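PDB 5LHA: omega transaminase from Pseudomonas sp., which probably transfers amino groups between amines and carbonyl compounds, using a pyridoxal phosphate cofactor captured here in its aminated PMP form. Local coordinates for residues G61-N66 with L291-T296. Sequence-based numbering, arbitrary orientation.
With PMP (4'-deoxy-4'-aminopyridoxal-5'-phosphate), chain E.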
ATOM      1  N   GLY A  61     -35.620   7.620  -9.969  1.00 26.92           N
ATOM      2  CA  GLY A  61     -35.098   6.747  -8.934  1.00 25.66           C
ATOM      3  C   GLY A  61     -33.729   7.234  -8.511  1.00 23.80           C
ATOM      4  O   GLY A  61     -33.610   8.081  -7.626  1.00 24.94           O
ATOM      5  N   LEU A  62     -32.694   6.708  -9.164  1.00 22.93           N
ATOM      6  CA  LEU A  62     -31.306   7.183  -9.076  1.00 22.22           C
ATOM      7  C   LEU A  62     -30.742   6.985 -10.479  1.00 22.50           C
ATOM      8  O   LEU A  62     -29.914   6.097 -10.704  1.00 23.20           O
ATOM      9  CB  LEU A  62     -30.488   6.431  -8.022  1.00 21.33           C
ATOM     10  CG  LEU A  62     -30.461   7.011  -6.604  1.00 22.46           C
ATOM     11  CD1 LEU A  62     -29.677   6.094  -5.672  1.00 21.22           C
ATOM     12  CD2 LEU A  62     -29.874   8.424  -6.592  1.00 22.72           C
ATOM     13  N   TRP A  63     -31.149   7.871 -11.397  1.00 23.08           N
ATOM     14  CA  TRP A  63     -31.067   7.660 -12.845  1.00 24.26           C
ATOM     15  C   TRP A  63     -31.085   6.188 -13.246  1.00 23.25           C
ATOM     16  O   TRP A  63     -30.151   5.707 -13.907  1.00 22.88           O
ATOM     17  CB  TRP A  63     -29.830   8.326 -13.472  1.00 28.19           C
ATOM     18  CG  TRP A  63     -28.680   8.774 -12.597  1.00 28.50           C
ATOM     19  CD1 TRP A  63     -28.177   8.164 -11.481  1.00 28.87           C
ATOM     20  CD2 TRP A  63     -27.864   9.932 -12.815  1.00 29.17           C
ATOM     21  NE1 TRP A  63     -27.114   8.880 -10.981  1.00 29.49           N
ATOM     22  CE2 TRP A  63     -26.902   9.969 -11.783  1.00 29.75           C
ATOM     23  CE3 TRP A  63     -27.859  10.944 -13.779  1.00 29.50           C
ATOM     24  CZ2 TRP A  63     -25.948  10.978 -11.687  1.00 29.94           C
ATOM     25  CZ3 TRP A  63     -26.914  11.943 -13.683  1.00 31.11           C
ATOM     26  CH2 TRP A  63     -25.975  11.957 -12.639  1.00 31.38           C
ATOM     27  N   ASN A  64     -32.155   5.467 -12.892  1.00 20.47           N
ATOM     28  CA  ASN A  64     -32.217   4.058 -13.260  1.00 22.06           C
ATOM     29  C   ASN A  64     -33.615   3.554 -13.625  1.00 24.08           C
ATOM     30  O   ASN A  64     -33.737   2.536 -14.311  1.00 24.00           O
ATOM     31  CB  ASN A  64     -31.620   3.190 -12.147  1.00 22.35           C
ATOM     32  CG  ASN A  64     -32.339   3.332 -10.815  1.00 23.02           C
ATOM     33  OD1 ASN A  64     -32.873   4.391 -10.487  1.00 24.66           O
ATOM     34  ND2 ASN A  64     -32.323   2.267 -10.022  1.00 22.46           N
ATOM     35  N   VAL A  65     -34.672   4.246 -13.209  1.00 23.08           N
ATOM     36  CA  VAL A  65     -36.017   3.793 -13.558  1.00 22.72           C
ATOM     37  C   VAL A  65     -36.337   4.371 -14.929  1.00 22.27           C
ATOM     38  O   VAL A  65     -37.215   5.229 -15.072  1.00 23.46           O
ATOM     39  CB  VAL A  65     -37.042   4.209 -12.485  1.00 22.32           C
ATOM     40  CG1 VAL A  65     -38.401   3.567 -12.746  1.00 20.15           C
ATOM     41  CG2 VAL A  65     -36.542   3.839 -11.104  1.00 21.32           C
ATOM     42  N   ASN A  66     -35.620   3.889 -15.948  1.00 21.61           N
ATOM     43  CA  ASN A  66     -35.568   4.539 -17.252  1.00 24.85           C
ATOM     44  C   ASN A  66     -36.762   4.215 -18.134  1.00 28.71           C
ATOM     45  O   ASN A  66     -37.003   4.931 -19.114  1.00 29.33           O
ATOM     46  CB  ASN A  66     -34.272   4.159 -17.966  1.00 25.24           C
ATOM     47  CG  ASN A  66     -33.042   4.721 -17.270  1.00 24.90           C
ATOM     48  OD1 ASN A  66     -33.150   5.394 -16.242  1.00 24.86           O
ATOM     49  ND2 ASN A  66     -31.872   4.449 -17.822  1.00 18.55           N
ATOM     50  N   LEU A 291     -21.840  -1.898 -16.469  1.00 26.24           N
ATOM     51  CA  LEU A 291     -23.266  -1.595 -16.575  1.00 26.56           C
ATOM     52  C   LEU A 291     -24.044  -1.969 -15.318  1.00 26.30           C
ATOM     53  O   LEU A 291     -23.748  -2.960 -14.643  1.00 26.94           O
ATOM     54  CB  LEU A 291     -23.912  -2.316 -17.761  1.00 26.31           C
ATOM     55  CG  LEU A 291     -23.347  -2.035 -19.145  1.00 25.73           C
ATOM     56  CD1 LEU A 291     -23.707  -3.181 -20.068  1.00 28.19           C
ATOM     57  CD2 LEU A 291     -23.896  -0.717 -19.659  1.00 24.03           C
ATOM     58  N   ALA A 292     -25.088  -1.182 -15.050  1.00 23.63           N
ATOM     59  CA  ALA A 292     -26.040  -1.469 -13.987  1.00 23.73           C
ATOM     60  C   ALA A 292     -27.279  -0.605 -14.170  1.00 26.54           C
ATOM     61  O   ALA A 292     -27.621  -0.237 -15.299  1.00 29.00           O
ATOM     62  CB  ALA A 292     -25.422  -1.224 -12.608  1.00 22.65           C
ATOM     63  N   LYS A 293     -27.926  -0.249 -13.061  1.00 27.24           N
ATOM     64  CA  LYS A 293     -29.035   0.701 -13.032  1.00 28.51           C
ATOM     65  C   LYS A 293     -30.126   0.388 -14.054  1.00 29.63           C
ATOM     66  O   LYS A 293     -30.914  -0.548 -13.870  1.00 28.88           O
ATOM     67  CB  LYS A 293     -28.504   2.120 -13.253  1.00 28.72           C
ATOM     68  CG  LYS A 293     -27.753   2.686 -12.057  1.00 30.48           C
ATOM     69  CD  LYS A 293     -27.397   4.140 -12.278  1.00 31.53           C
ATOM     70  CE  LYS A 293     -26.632   4.711 -11.090  1.00 33.73           C
ATOM     71  NZ  LYS A 293     -27.527   4.936  -9.917  1.00 34.64           N
ATOM     72  N   GLY A 294     -30.163   1.148 -15.148  1.00 30.78           N
ATOM     73  CA  GLY A 294     -31.211   0.989 -16.143  1.00 30.04           C
ATOM     74  C   GLY A 294     -31.260  -0.377 -16.799  1.00 29.55           C
ATOM     75  O   GLY A 294     -32.264  -0.689 -17.451  1.00 29.12           O
ATOM     76  N   ILE A 295     -30.210  -1.190 -16.642  1.00 29.84           N
ATOM     77  CA  ILE A 295     -30.167  -2.505 -17.282  1.00 30.28           C
ATOM     78  C   ILE A 295     -31.385  -3.340 -16.886  1.00 30.78           C
ATOM     79  O   ILE A 295     -31.924  -4.105 -17.698  1.00 31.67           O
ATOM     80  CB  ILE A 295     -28.834  -3.216 -16.969  1.00 27.33           C
ATOM     81  CG1 ILE A 295     -28.666  -4.445 -17.877  1.00 26.31           C
ATOM     82  CG2 ILE A 295     -28.697  -3.540 -15.483  1.00 17.44           C
ATOM     83  CD1 ILE A 295     -27.250  -5.008 -17.926  1.00 24.22           C
ATOM     84  N   THR A 296     -31.849  -3.193 -15.646  1.00 28.72           N
ATOM     85  CA  THR A 296     -33.116  -3.765 -15.204  1.00 28.65           C
ATOM     86  C   THR A 296     -34.134  -2.679 -14.887  1.00 31.01           C
ATOM     87  O   THR A 296     -35.184  -2.972 -14.298  1.00 30.45           O
ATOM     88  CB  THR A 296     -32.929  -4.672 -13.986  1.00 25.70           C
ATOM     89  OG1 THR A 296     -32.246  -3.964 -12.941  1.00 25.55           O
ATOM     90  CG2 THR A 296     -32.151  -5.910 -14.370  1.00 26.19           C
TER
HETATM   91  N1  PMP E 501     -20.329   4.202 -11.413  1.00 22.49           N
HETATM   92  C2  PMP E 501     -21.260   5.134 -11.843  1.00 22.12           C
HETATM   93  C2A PMP E 501     -20.970   6.042 -13.007  1.00 21.84           C
HETATM   94  C3  PMP E 501     -22.286   5.479 -10.974  1.00 24.25           C
HETATM   95  O3  PMP E 501     -23.006   6.626 -11.174  1.00 21.07           O
HETATM   96  C4  PMP E 501     -22.574   4.658  -9.885  1.00 26.24           C
HETATM   97  C4A PMP E 501     -23.744   4.994  -8.986  1.00 27.87           C
HETATM   98  N4A PMP E 501     -24.301   6.284  -9.338  1.00 29.55           N
HETATM   99  C5  PMP E 501     -21.781   3.539  -9.624  1.00 24.64           C
HETATM  100  C6  PMP E 501     -20.647   3.323 -10.407  1.00 23.60           C
HETATM  101  C5A PMP E 501     -22.164   2.588  -8.500  1.00 23.74           C
HETATM  102  O4P PMP E 501     -23.443   2.021  -8.737  1.00 21.95           O
HETATM  103  P   PMP E 501     -24.269   1.228  -7.595  1.00 22.26           P
HETATM  104  O1P PMP E 501     -24.983   2.277  -6.762  1.00 17.88           O
HETATM  105  O2P PMP E 501     -25.294   0.345  -8.276  1.00 19.92           O
HETATM  106  O3P PMP E 501     -23.372   0.405  -6.694  1.00 16.06           O
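Lys293 NZ donates a hydrogen bond to Leu62 O at 2.8 Å, meeting the carbonyl at 146° and tilted 25° out of its plane. The lysine chain runs extended to CE and bends only at the last torsion (chi4 -74°), which turns the amine aside to that carbonyl while CE stays 3.3 Å from PMP N4A. Thr330 OG1 of the second subunit is hydrogen-bonded to both NZ and PMP. The lysine's place is consistent with that of the one forming the Schiff base in fold type I transaminases; with the cofactor aminated, the amine is detached and held beside it. A methionine in its place would probably leave Leu62 O without its donor and deprive the cofactor of an amine for that linkage.

Packing is close at the root of the lysine, where Asn64 CB sits 3.5 Å from Lys293 CB, and at Gly294, whose CA makes a CH...O approach to Asn64 O at 3.5 Å; a side chain on Gly294 would run into Asn66 ND2. Asn64 OD1 turns back to accept Leu62 N at 2.7 Å, consistent with fixing the backbone around Leu62. Asn66 OD1 is held by Arg272. Contact is less dense at the lysine's outer end, where NZ lies near the indole plane, 3.6 Å from Trp63 CD1, yet no side is open to solvent. The contact joins the short helix 60-63 and the loop that follows to the loop between strands 288-291 and 303-308, with strand 421-426 against Leu62 and Trp63.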